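Local coordinates for sulfur oxidation protein SOXB (Thermus thermophilus, PDB 2WDD), which hydrolyses the sulfur-sulfur bond of cysteine S-thiosulfonate in the Sox sulfur oxidation pathway, using a centre of two manganese ions, at residues Gly131-Asn136 / Arg150-Val155; Gly145-Arg150 / Glu346-Ala351; Val161-Trp166 / Ser284-Asp289; Asp36-Ala41 / Val404-Thr409. One frame throughout, in Å; residues are numbered along the deposited sequence. Where two conformers were deposited one is given.

Contact 1 (Gly131-Asn136 / Arg150-Val155); sequences GDTWTN and RWQNLV. With MN (manganese (II) ion), chain G; MN (manganese (II) ion), chain H.
The indole of Trp134 and the terminal amide of Gln152 stand almost perpendicular, their planes 89° apart, and they meet at the rim of the indole. Trp134 NE1 donates to Gln152 OE1 at 2.8 Å. The acceptor lies close to the ring plane, whereas the N-H comes from above the amide plane, not along a lone pair; the angle at the hydrogen is 154°. Val173, Leu176 and Leu177 of helix 170-179 also pack against this indole. At the edge of the other indole, Trp151 CZ3 is 4.4 Å from Thr133 CG2, and that methyl also faces Gln152 NE2 at 3.9 Å. Thr133 CG2 lies anti to its own backbone N, which sends the methyl to the helix while OG1 turns to its main polar partner, Asp129. The loop after strand 124-129 carries the Gly-Asp motif of the metallophosphatase fold. Asp132 bridges the metals: its OD2 is 2.2 Å from each manganese ion, and OD1 is hydrogen-bonded to Trp164 N. Gly131 adopts backbone angles at which a side chain would run into the preceding carbonyl. A leucine in place of Gln152 would probably leave the buried Trp134 N-H without its acceptor and the indole freer to shift. One residue earlier on helix 146-155, Trp151 is hydrogen-bonded through NE1 to Thr108 OG1 of helix 104-120.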
# COMPACT_ATOMS: atom_id res chain seq x y z
N GLY A 131 -6.29 5.78 -4.66
CA GLY A 131 -5.10 5.69 -5.49
C GLY A 131 -4.28 4.42 -5.26
O GLY A 131 -4.61 3.61 -4.40
N ASP A 132 -3.20 4.27 -6.03
CA ASP A 132 -2.42 3.03 -6.06
C ASP A 132 -3.38 1.94 -6.49
O ASP A 132 -3.45 0.87 -5.89
CB ASP A 132 -1.78 2.70 -4.72
CG ASP A 132 -0.45 3.40 -4.52
OD1 ASP A 132 -0.04 4.15 -5.43
OD2 ASP A 132 0.18 3.21 -3.47
N THR A 133 -4.15 2.25 -7.52
CA THR A 133 -5.17 1.34 -8.01
C THR A 133 -4.76 0.63 -9.29
O THR A 133 -5.00 -0.56 -9.45
CB THR A 133 -6.47 2.14 -8.29
OG1 THR A 133 -6.79 2.93 -7.15
CG2 THR A 133 -7.63 1.20 -8.63
N TRP A 134 -4.23 1.40 -10.23
CA TRP A 134 -3.99 0.91 -11.59
C TRP A 134 -2.86 -0.05 -11.84
O TRP A 134 -2.79 -0.64 -12.93
CB TRP A 134 -3.77 2.10 -12.53
CG TRP A 134 -4.92 3.05 -12.66
CD1 TRP A 134 -6.21 2.88 -12.22
CD2 TRP A 134 -4.91 4.29 -13.38
NE1 TRP A 134 -6.99 3.96 -12.58
CE2 TRP A 134 -6.21 4.84 -13.30
CE3 TRP A 134 -3.90 5.01 -14.02
CZ2 TRP A 134 -6.52 6.08 -13.84
CZ3 TRP A 134 -4.22 6.24 -14.58
CH2 TRP A 134 -5.52 6.76 -14.49
N THR A 135 -1.94 -0.13 -10.89
CA THR A 135 -0.70 -0.86 -11.09
C THR A 135 -0.49 -2.06 -10.20
O THR A 135 -1.26 -2.32 -9.26
CB THR A 135 0.47 0.14 -10.88
OG1 THR A 135 0.31 0.79 -9.60
CG2 THR A 135 0.45 1.21 -11.96
N ASN A 136 0.60 -2.77 -10.49
CA ASN A 136 1.10 -3.86 -9.64
C ASN A 136 0.30 -5.15 -9.56
O ASN A 136 0.10 -5.71 -8.48
CB ASN A 136 1.43 -3.32 -8.25
CG ASN A 136 2.09 -1.96 -8.31
OD1 ASN A 136 1.57 -0.97 -7.79
ND2 ASN A 136 3.25 -1.90 -8.97
N ARG A 150 -11.09 0.13 -16.67
CA ARG A 150 -12.38 -0.37 -17.15
C ARG A 150 -13.18 -0.94 -15.99
O ARG A 150 -14.40 -0.78 -15.95
CB ARG A 150 -12.20 -1.40 -18.27
CG ARG A 150 -11.69 -0.77 -19.56
CD ARG A 150 -11.79 -1.69 -20.77
NE ARG A 150 -11.29 -1.02 -21.98
CZ ARG A 150 -11.99 -0.14 -22.70
NH1 ARG A 150 -13.23 0.16 -22.36
NH2 ARG A 150 -11.45 0.43 -23.76
N TRP A 151 -12.50 -1.55 -15.03
CA TRP A 151 -13.20 -2.04 -13.85
C TRP A 151 -13.74 -0.88 -13.01
O TRP A 151 -14.90 -0.92 -12.56
CB TRP A 151 -12.31 -2.96 -13.01
CG TRP A 151 -12.90 -3.13 -11.66
CD1 TRP A 151 -14.03 -3.82 -11.34
CD2 TRP A 151 -12.50 -2.44 -10.46
NE1 TRP A 151 -14.33 -3.66 -10.01
CE2 TRP A 151 -13.42 -2.80 -9.45
CE3 TRP A 151 -11.46 -1.57 -10.15
CZ2 TRP A 151 -13.31 -2.34 -8.14
CZ3 TRP A 151 -11.36 -1.10 -8.85
CH2 TRP A 151 -12.28 -1.48 -7.86
N GLN A 152 -12.94 0.16 -12.81
CA GLN A 152 -13.42 1.31 -12.04
C GLN A 152 -14.71 1.83 -12.67
O GLN A 152 -15.65 2.23 -11.98
CB GLN A 152 -12.38 2.43 -12.02
CG GLN A 152 -11.20 2.22 -11.09
CD GLN A 152 -10.17 3.32 -11.25
OE1 GLN A 152 -9.72 3.60 -12.36
NE2 GLN A 152 -9.84 4.00 -10.16
N ASN A 153 -14.75 1.81 -14.00
CA ASN A 153 -15.92 2.29 -14.73
C ASN A 153 -17.14 1.39 -14.53
O ASN A 153 -18.27 1.88 -14.50
CB ASN A 153 -15.59 2.43 -16.22
CG ASN A 153 -14.72 3.63 -16.51
OD1 ASN A 153 -14.51 4.48 -15.64
ND2 ASN A 153 -14.19 3.71 -17.73
N LEU A 154 -16.92 0.08 -14.40
CA LEU A 154 -18.02 -0.83 -14.16
C LEU A 154 -18.61 -0.58 -12.76
O LEU A 154 -19.83 -0.56 -12.58
CB LEU A 154 -17.57 -2.29 -14.27
CG LEU A 154 -17.26 -2.80 -15.68
CD1 LEU A 154 -16.62 -4.18 -15.61
CD2 LEU A 154 -18.54 -2.82 -16.51
N VAL A 155 -17.75 -0.40 -11.76
CA VAL A 155 -18.26 -0.13 -10.42
C VAL A 155 -18.86 1.27 -10.32
O VAL A 155 -19.92 1.46 -9.72
CB VAL A 155 -17.22 -0.41 -9.32
CG1 VAL A 155 -15.86 0.13 -9.71
CG2 VAL A 155 -17.68 0.19 -7.99
MN MN G . -0.01 1.63 -1.95
MN MN H . 1.27 4.79 -2.30
O HOH W 1 1.26 3.04 -1.10

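Contact 2 (Gly145-Arg150 / Glu346-Ala351); sequences GEAVVR and EAFLKA
Ala147 and Arg150, one helical turn apart on helix 146-155, receive a single ring from helix 343-353, that of Phe348. Taking the first segment in order, Gly145 occupies the N-cap position at a positive phi of 85°, and its carbonyl accepts weak bonds from the first turn. Glu146 stays clear of Phe348 and turns its carboxylate to Arg150. Ala147 touches the ring with its carbonyl: O lies near the plane of the Phe348 ring, at the edge, 3.5 Å from CE2, while the methyl CB of Ala147 is 4.3 Å from CZ. Val148 and Val149 point away from helix 343-353 and pack instead on Trp134, with Val149 also reaching helix 170-179. Helix 146-155 belongs to the beta-alpha-beta crossover from strand 124-129 to the parallel, neighbouring strand 159-160, and Phe348 reaches it from a helix that follows the edge strand 323-333 of the same sheet. At Arg150 the aliphatic stem does the touching: CB is 3.4 Å from Phe348 CZ and CD is 4.0 Å from CE1, the two side chains crossing at about a right angle. Phe348 CG lies anti to its backbone N (chi1 170°), which carries the ring across to this stem. The guanidinium leads off to a salt bridge within the helix, Arg150 NE at 2.8 Å and NH2 at 3.0 Å both gripping Glu146 OE2, side-on and nearly in the guanidinium plane. NE uses the anti lone pair of that oxygen.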
# COMPACT_ATOMS: atom_id res chain seq x y z
N GLY A 145 -2.46 -1.08 -17.33
CA GLY A 145 -3.44 -0.42 -16.48
C GLY A 145 -4.86 -0.32 -17.01
O GLY A 145 -5.79 -0.08 -16.25
N GLU A 146 -5.03 -0.50 -18.32
CA GLU A 146 -6.36 -0.32 -18.92
C GLU A 146 -7.49 -1.13 -18.30
O GLU A 146 -8.59 -0.61 -18.10
CB GLU A 146 -6.31 -0.52 -20.43
CG GLU A 146 -7.68 -0.34 -21.08
CD GLU A 146 -7.66 -0.55 -22.59
OE1 GLU A 146 -6.56 -0.64 -23.17
OE2 GLU A 146 -8.75 -0.63 -23.19
N ALA A 147 -7.25 -2.40 -18.02
CA ALA A 147 -8.28 -3.27 -17.46
C ALA A 147 -8.75 -2.78 -16.09
O ALA A 147 -9.92 -2.92 -15.73
CB ALA A 147 -7.81 -4.71 -17.40
N VAL A 148 -7.83 -2.23 -15.30
CA VAL A 148 -8.21 -1.71 -13.99
C VAL A 148 -9.15 -0.51 -14.13
O VAL A 148 -10.11 -0.39 -13.37
CB VAL A 148 -6.98 -1.35 -13.15
CG1 VAL A 148 -7.42 -0.92 -11.74
CG2 VAL A 148 -6.00 -2.50 -13.10
N VAL A 149 -8.85 0.38 -15.08
CA VAL A 149 -9.68 1.56 -15.31
C VAL A 149 -11.06 1.11 -15.78
O VAL A 149 -12.09 1.64 -15.33
CB VAL A 149 -9.05 2.52 -16.34
CG1 VAL A 149 -9.99 3.69 -16.62
CG2 VAL A 149 -7.68 3.01 -15.85
N ARG A 150 -11.09 0.13 -16.67
CA ARG A 150 -12.38 -0.37 -17.15
C ARG A 150 -13.18 -0.94 -15.99
O ARG A 150 -14.40 -0.78 -15.95
CB ARG A 150 -12.20 -1.40 -18.27
CG ARG A 150 -11.69 -0.77 -19.56
CD ARG A 150 -11.79 -1.69 -20.77
NE ARG A 150 -11.29 -1.02 -21.98
CZ ARG A 150 -11.99 -0.14 -22.70
NH1 ARG A 150 -13.23 0.16 -22.36
NH2 ARG A 150 -11.45 0.43 -23.76
N GLU A 346 -17.17 -10.39 -13.21
CA GLU A 346 -16.66 -11.74 -13.39
C GLU A 346 -16.46 -12.01 -14.87
O GLU A 346 -15.42 -12.53 -15.29
CB GLU A 346 -17.63 -12.76 -12.80
CG GLU A 346 -17.81 -12.66 -11.29
CD GLU A 346 -16.56 -13.03 -10.53
OE1 GLU A 346 -15.68 -13.69 -11.11
OE2 GLU A 346 -16.45 -12.65 -9.34
N ALA A 347 -17.46 -11.64 -15.67
CA ALA A 347 -17.40 -11.85 -17.11
C ALA A 347 -16.30 -11.01 -17.75
O ALA A 347 -15.57 -11.49 -18.62
CB ALA A 347 -18.76 -11.51 -17.75
N PHE A 348 -16.17 -9.77 -17.29
CA PHE A 348 -15.15 -8.87 -17.81
C PHE A 348 -13.75 -9.42 -17.56
O PHE A 348 -12.91 -9.42 -18.44
CB PHE A 348 -15.29 -7.48 -17.17
CG PHE A 348 -14.15 -6.55 -17.47
CD1 PHE A 348 -14.01 -5.98 -18.72
CD2 PHE A 348 -13.22 -6.24 -16.48
CE1 PHE A 348 -12.95 -5.11 -19.00
CE2 PHE A 348 -12.17 -5.37 -16.75
CZ PHE A 348 -12.04 -4.80 -18.00
N LEU A 349 -13.51 -9.89 -16.34
CA LEU A 349 -12.21 -10.45 -16.00
C LEU A 349 -11.93 -11.70 -16.83
O LEU A 349 -10.81 -11.93 -17.27
CB LEU A 349 -12.14 -10.79 -14.51
CG LEU A 349 -12.11 -9.57 -13.58
CD1 LEU A 349 -12.25 -10.01 -12.13
CD2 LEU A 349 -10.84 -8.75 -13.79
N LYS A 350 -12.97 -12.50 -17.06
CA LYS A 350 -12.83 -13.70 -17.88
C LYS A 350 -12.44 -13.32 -19.30
O LYS A 350 -11.56 -13.93 -19.90
CB LYS A 350 -14.14 -14.49 -17.91
CG LYS A 350 -14.10 -15.76 -18.75
CD LYS A 350 -15.41 -16.53 -18.67
CE LYS A 350 -15.17 -18.03 -18.57
NZ LYS A 350 -16.42 -18.78 -18.27
N ALA A 351 -13.09 -12.30 -19.84
CA ALA A 351 -12.79 -11.86 -21.20
C ALA A 351 -11.36 -11.34 -21.30
O ALA A 351 -10.64 -11.66 -22.24
CB ALA A 351 -13.79 -10.78 -21.63

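Contact 3 (Val161-Trp166 / Ser284-Asp289); sequences VSHWEW and SGHTHD. With MN (manganese (II) ion), chain H; MN (manganese (II) ion), chain G.
Two imidazole nitrogens, His163 ND1 and His286 ND1, lie only 3.4 Å apart without a hydrogen bond between them, because both are ligands of the same manganese ion. That metal is 2.2 Å from His163 ND1 and 2.3 Å from His286 ND1. The rings are held obliquely, with their planes at 57°, which is neither a stack nor an edge-to-face pair. CG anti to the backbone N in both histidines extends each ring from its loop to the shared metal. One face of the His163 ring is covered towards its rim by Trp164 CD1, and its NE2 has a polar partner in His226. Two residues on from His286, His288 binds the second manganese through NE2 at 2.2 Å. Water 1 bridges the metals, 2.1 Å from each, and donates to His286 O at 2.8 Å, which fixes one of its hydrogens. The Gly-His-Thr-His sequence is the last metal-binding motif of metallophosphatases, and His163-Trp164-Glu165 probably occupies the place of their Asn-His-Glu motif; there the backbone N of His163 is held by Glu165 OE1. A sulfate ion, possibly marking the substrate pocket, also touches the site. One loop follows strand 159-160 and runs on to helix 170-179, while the other leaves strand 281-284 of a second sheet before strand 295-297, so the metal joins loops from two different sheets.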
# COMPACT_ATOMS: atom_id res chain seq x y z
N VAL A 161 -7.38 9.63 -6.52
CA VAL A 161 -6.13 10.37 -6.45
C VAL A 161 -5.03 9.39 -6.89
O VAL A 161 -5.35 8.29 -7.37
CB VAL A 161 -5.88 11.04 -5.09
CG1 VAL A 161 -6.95 12.10 -4.83
CG2 VAL A 161 -5.83 10.02 -3.95
N SER A 162 -3.77 9.77 -6.74
CA SER A 162 -2.73 8.92 -7.31
C SER A 162 -1.39 8.83 -6.61
O SER A 162 -1.03 9.66 -5.79
CB SER A 162 -2.46 9.40 -8.73
OG SER A 162 -1.74 10.63 -8.70
N HIS A 163 -0.64 7.81 -7.02
CA HIS A 163 0.74 7.60 -6.62
C HIS A 163 1.41 6.68 -7.64
O HIS A 163 2.02 7.17 -8.61
CB HIS A 163 0.89 7.07 -5.20
CG HIS A 163 2.28 6.62 -4.87
ND1 HIS A 163 2.57 5.81 -3.80
CD2 HIS A 163 3.46 6.83 -5.51
CE1 HIS A 163 3.87 5.54 -3.78
NE2 HIS A 163 4.43 6.14 -4.82
N TRP A 164 1.27 5.36 -7.48
CA TRP A 164 1.91 4.41 -8.40
C TRP A 164 1.41 4.48 -9.83
O TRP A 164 2.06 3.98 -10.74
CB TRP A 164 1.84 2.97 -7.88
CG TRP A 164 2.90 2.67 -6.86
CD1 TRP A 164 2.85 2.91 -5.51
CD2 TRP A 164 4.15 2.01 -7.09
NE1 TRP A 164 4.01 2.48 -4.90
CE2 TRP A 164 4.82 1.92 -5.86
CE3 TRP A 164 4.78 1.53 -8.25
CZ2 TRP A 164 6.10 1.38 -5.74
CZ3 TRP A 164 6.05 0.98 -8.12
CH2 TRP A 164 6.69 0.91 -6.88
N GLU A 165 0.26 5.12 -10.02
CA GLU A 165 -0.31 5.30 -11.35
C GLU A 165 0.76 5.89 -12.28
O GLU A 165 0.86 5.53 -13.46
CB GLU A 165 -1.44 6.32 -11.25
CG GLU A 165 -2.79 5.73 -10.84
CD GLU A 165 -2.85 5.20 -9.41
OE1 GLU A 165 -2.16 5.75 -8.52
OE2 GLU A 165 -3.68 4.28 -9.18
N TRP A 166 1.54 6.82 -11.74
CA TRP A 166 2.54 7.49 -12.55
C TRP A 166 3.67 6.62 -13.07
O TRP A 166 4.44 7.08 -13.92
CB TRP A 166 3.08 8.72 -11.82
CG TRP A 166 1.98 9.72 -11.61
CD1 TRP A 166 1.20 9.85 -10.49
CD2 TRP A 166 1.42 10.60 -12.59
NE1 TRP A 166 0.21 10.78 -10.71
CE2 TRP A 166 0.33 11.26 -11.99
CE3 TRP A 166 1.74 10.91 -13.92
CZ2 TRP A 166 -0.42 12.24 -12.65
CZ3 TRP A 166 0.98 11.85 -14.59
CH2 TRP A 166 -0.08 12.52 -13.95
N SER A 284 -7.29 8.49 4.35
CA SER A 284 -5.85 8.30 4.22
C SER A 284 -5.40 7.01 3.54
O SER A 284 -5.52 5.92 4.10
CB SER A 284 -5.17 8.35 5.60
OG SER A 284 -5.30 9.61 6.24
N GLY A 285 -4.82 7.16 2.35
CA GLY A 285 -4.27 6.03 1.62
C GLY A 285 -2.77 5.98 1.82
O GLY A 285 -2.24 6.60 2.74
N HIS A 286 -2.09 5.25 0.95
CA HIS A 286 -0.63 5.14 0.93
C HIS A 286 0.04 4.24 1.97
O HIS A 286 0.92 3.44 1.65
CB HIS A 286 0.06 6.50 0.91
CG HIS A 286 1.55 6.39 0.72
ND1 HIS A 286 2.10 5.85 -0.42
CD2 HIS A 286 2.58 6.63 1.57
CE1 HIS A 286 3.42 5.79 -0.28
NE2 HIS A 286 3.73 6.27 0.91
N THR A 287 -0.33 4.43 3.23
CA THR A 287 0.30 3.64 4.28
C THR A 287 -0.37 2.27 4.52
O THR A 287 0.15 1.44 5.28
CB THR A 287 0.47 4.45 5.58
OG1 THR A 287 -0.71 5.23 5.81
CG2 THR A 287 1.67 5.40 5.46
N HIS A 288 -1.45 1.99 3.78
CA HIS A 288 -2.13 0.70 3.83
C HIS A 288 -2.63 0.37 5.24
O HIS A 288 -2.67 -0.80 5.64
CB HIS A 288 -1.19 -0.42 3.33
CG HIS A 288 -0.79 -0.29 1.89
ND1 HIS A 288 -0.30 -1.35 1.16
CD2 HIS A 288 -0.82 0.77 1.04
CE1 HIS A 288 -0.03 -0.96 -0.08
NE2 HIS A 288 -0.35 0.32 -0.18
N ASP A 289 -3.03 1.40 5.98
CA ASP A 289 -3.51 1.23 7.35
C ASP A 289 -4.98 0.82 7.44
O ASP A 289 -5.74 0.93 6.46
CB ASP A 289 -3.32 2.55 8.11
CG ASP A 289 -1.85 2.84 8.40
OD1 ASP A 289 -1.19 1.96 8.99
OD2 ASP A 289 -1.36 3.94 8.06
MN MN H . 1.27 4.79 -2.30
MN MN G . -0.01 1.63 -1.95
O HOH W 1 1.26 3.04 -1.10

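Contact 4 (Asp36-Ala41 / Val404-Thr409); sequences DLHGQA and VRWGTT. With MN (manganese (II) ion), chain G.
His38 offers one face of its ring to Trp406, and its side chain can be followed outward from the backbone. CB is 4.1 Å from Trp406 CB. Next, CG has Trp406 CB at 3.5 Å and CD2 has the same carbon at 3.6 Å; that methylene sits over the ring centre, 8° off the normal, in a CH-pi contact. ND1 gives its hydrogen bond to Asn136 OD1. CE1 reaches Trp406 CD1 at 3.3 Å, the closest approach, where the imidazole and the five-membered ring form an offset stack with planes 27° apart. NE2, at the tip, binds manganese at 2.2 Å. Trp406 CG occupies the crowded position between backbone N and carbonyl carbon (chi1 44°), which lays the five-membered ring over part of the imidazole face. The Asp-x-His motif supplies a second ligand of this metal, Asp36 OD1 at 2.1 Å. Farther along, water 2 links Gln40 OE1 to Thr408 OG1. An alanine in place of Trp406 removes the stacked indole and would probably leave the His38 ring less firmly held on that face. With metal at NE2, an amide at ND1 and Trp406 over one face, both the rotation and the tilt of the imidazole are defined, consistent with a metal ligand positioned by its second shell.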
# COMPACT_ATOMS: atom_id res chain seq x y z
N ASP A 36 -5.44 1.83 -2.40
CA ASP A 36 -4.32 0.92 -2.52
C ASP A 36 -4.66 -0.50 -2.96
O ASP A 36 -4.04 -1.48 -2.51
CB ASP A 36 -3.51 0.93 -1.22
CG ASP A 36 -2.90 2.30 -0.94
OD1 ASP A 36 -1.80 2.60 -1.45
OD2 ASP A 36 -3.58 3.13 -0.31
N LEU A 37 -5.61 -0.61 -3.89
CA LEU A 37 -5.98 -1.90 -4.45
C LEU A 37 -4.79 -2.57 -5.14
O LEU A 37 -4.71 -3.80 -5.18
CB LEU A 37 -7.11 -1.71 -5.46
CG LEU A 37 -7.69 -2.94 -6.15
CD1 LEU A 37 -8.29 -3.92 -5.17
CD2 LEU A 37 -8.73 -2.53 -7.17
N HIS A 38 -3.92 -1.76 -5.73
CA HIS A 38 -2.74 -2.28 -6.41
C HIS A 38 -3.11 -3.38 -7.41
O HIS A 38 -2.50 -4.46 -7.46
CB HIS A 38 -1.68 -2.72 -5.42
CG HIS A 38 -0.94 -1.57 -4.79
ND1 HIS A 38 0.07 -0.89 -5.44
CD2 HIS A 38 -1.08 -0.98 -3.58
CE1 HIS A 38 0.56 0.04 -4.63
NE2 HIS A 38 -0.14 0.02 -3.51
N GLY A 39 -4.12 -3.06 -8.22
CA GLY A 39 -4.61 -3.89 -9.31
C GLY A 39 -5.01 -5.32 -8.99
O GLY A 39 -5.12 -6.15 -9.90
N GLN A 40 -5.26 -5.61 -7.72
CA GLN A 40 -5.59 -6.97 -7.30
C GLN A 40 -6.97 -7.39 -7.75
O GLN A 40 -7.98 -7.08 -7.13
CB GLN A 40 -5.36 -7.14 -5.80
CG GLN A 40 -3.88 -6.98 -5.43
CD GLN A 40 -3.03 -8.01 -6.13
OE1 GLN A 40 -3.20 -9.21 -5.92
NE2 GLN A 40 -2.15 -7.56 -7.03
N ALA A 41 -7.00 -8.09 -8.88
CA ALA A 41 -8.25 -8.44 -9.53
C ALA A 41 -9.01 -9.61 -8.93
O ALA A 41 -10.23 -9.72 -9.09
CB ALA A 41 -8.00 -8.68 -11.01
N VAL A 404 8.26 -2.42 -0.20
CA VAL A 404 6.97 -1.85 -0.59
C VAL A 404 5.88 -2.46 0.28
O VAL A 404 6.04 -3.55 0.84
CB VAL A 404 6.67 -2.06 -2.08
CG1 VAL A 404 7.64 -1.27 -2.95
CG2 VAL A 404 6.64 -3.55 -2.46
N ARG A 405 4.77 -1.74 0.40
CA ARG A 405 3.67 -2.26 1.22
C ARG A 405 2.62 -3.02 0.42
O ARG A 405 1.68 -3.56 0.99
CB ARG A 405 3.06 -1.19 2.13
CG ARG A 405 3.95 -0.89 3.34
CD ARG A 405 3.36 0.14 4.30
NE ARG A 405 4.31 0.38 5.39
CZ ARG A 405 4.02 1.06 6.49
NH1 ARG A 405 4.95 1.22 7.42
NH2 ARG A 405 2.82 1.61 6.64
N TRP A 406 2.80 -3.10 -0.90
CA TRP A 406 1.89 -3.89 -1.73
C TRP A 406 2.42 -5.33 -1.88
O TRP A 406 3.60 -5.60 -1.66
CB TRP A 406 1.65 -3.26 -3.10
CG TRP A 406 2.86 -2.72 -3.81
CD1 TRP A 406 3.33 -1.44 -3.76
CD2 TRP A 406 3.61 -3.38 -4.85
NE1 TRP A 406 4.35 -1.26 -4.66
CE2 TRP A 406 4.55 -2.44 -5.35
CE3 TRP A 406 3.59 -4.66 -5.40
CZ2 TRP A 406 5.46 -2.76 -6.36
CZ3 TRP A 406 4.50 -4.98 -6.39
CH2 TRP A 406 5.42 -4.03 -6.87
N GLY A 407 1.53 -6.25 -2.22
CA GLY A 407 1.91 -7.65 -2.32
C GLY A 407 0.72 -8.54 -2.03
O GLY A 407 -0.44 -8.15 -2.21
N THR A 408 1.00 -9.76 -1.59
CA THR A 408 -0.05 -10.73 -1.33
C THR A 408 0.52 -11.71 -0.31
O THR A 408 1.69 -11.59 0.08
CB THR A 408 -0.49 -11.39 -2.65
OG1 THR A 408 -1.71 -12.12 -2.47
CG2 THR A 408 0.59 -12.31 -3.19
N THR A 409 -0.29 -12.66 0.13
CA THR A 409 0.16 -13.62 1.13
C THR A 409 -0.15 -15.03 0.64
O THR A 409 -1.27 -15.32 0.26
CB THR A 409 -0.55 -13.35 2.49
OG1 THR A 409 -0.32 -11.99 2.90
CG2 THR A 409 -0.03 -14.29 3.56
MN MN G . -0.01 1.63 -1.95
O HOH W 2 -2.26 -11.92 -5.48
O HOH W 1 1.26 3.04 -1.10

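Contacts 1, 3 and 4 converge on the two manganese ions, which lie 3.4 Å apart, metal to metal. Contact 1 is tied to contact 3 by Glu165 OE2, 2.7 Å from Thr133 N, and contact 4 to contact 3 by Asp36 OD2, 2.9 Å from His286 N. Contacts 1 and 4 are joined directly, Asp132 O lying 2.7 Å from His38 N. Contact 2 stands outside this cluster: its centre is about 21 Å from that of contact 3 and about 17 Å from that of contact 4. It shares Arg150 and helix 146-155 with contact 1, whose centre is about 9 Å away, and Val149 CG2 packs 3.5 Å from Trp134 CE2.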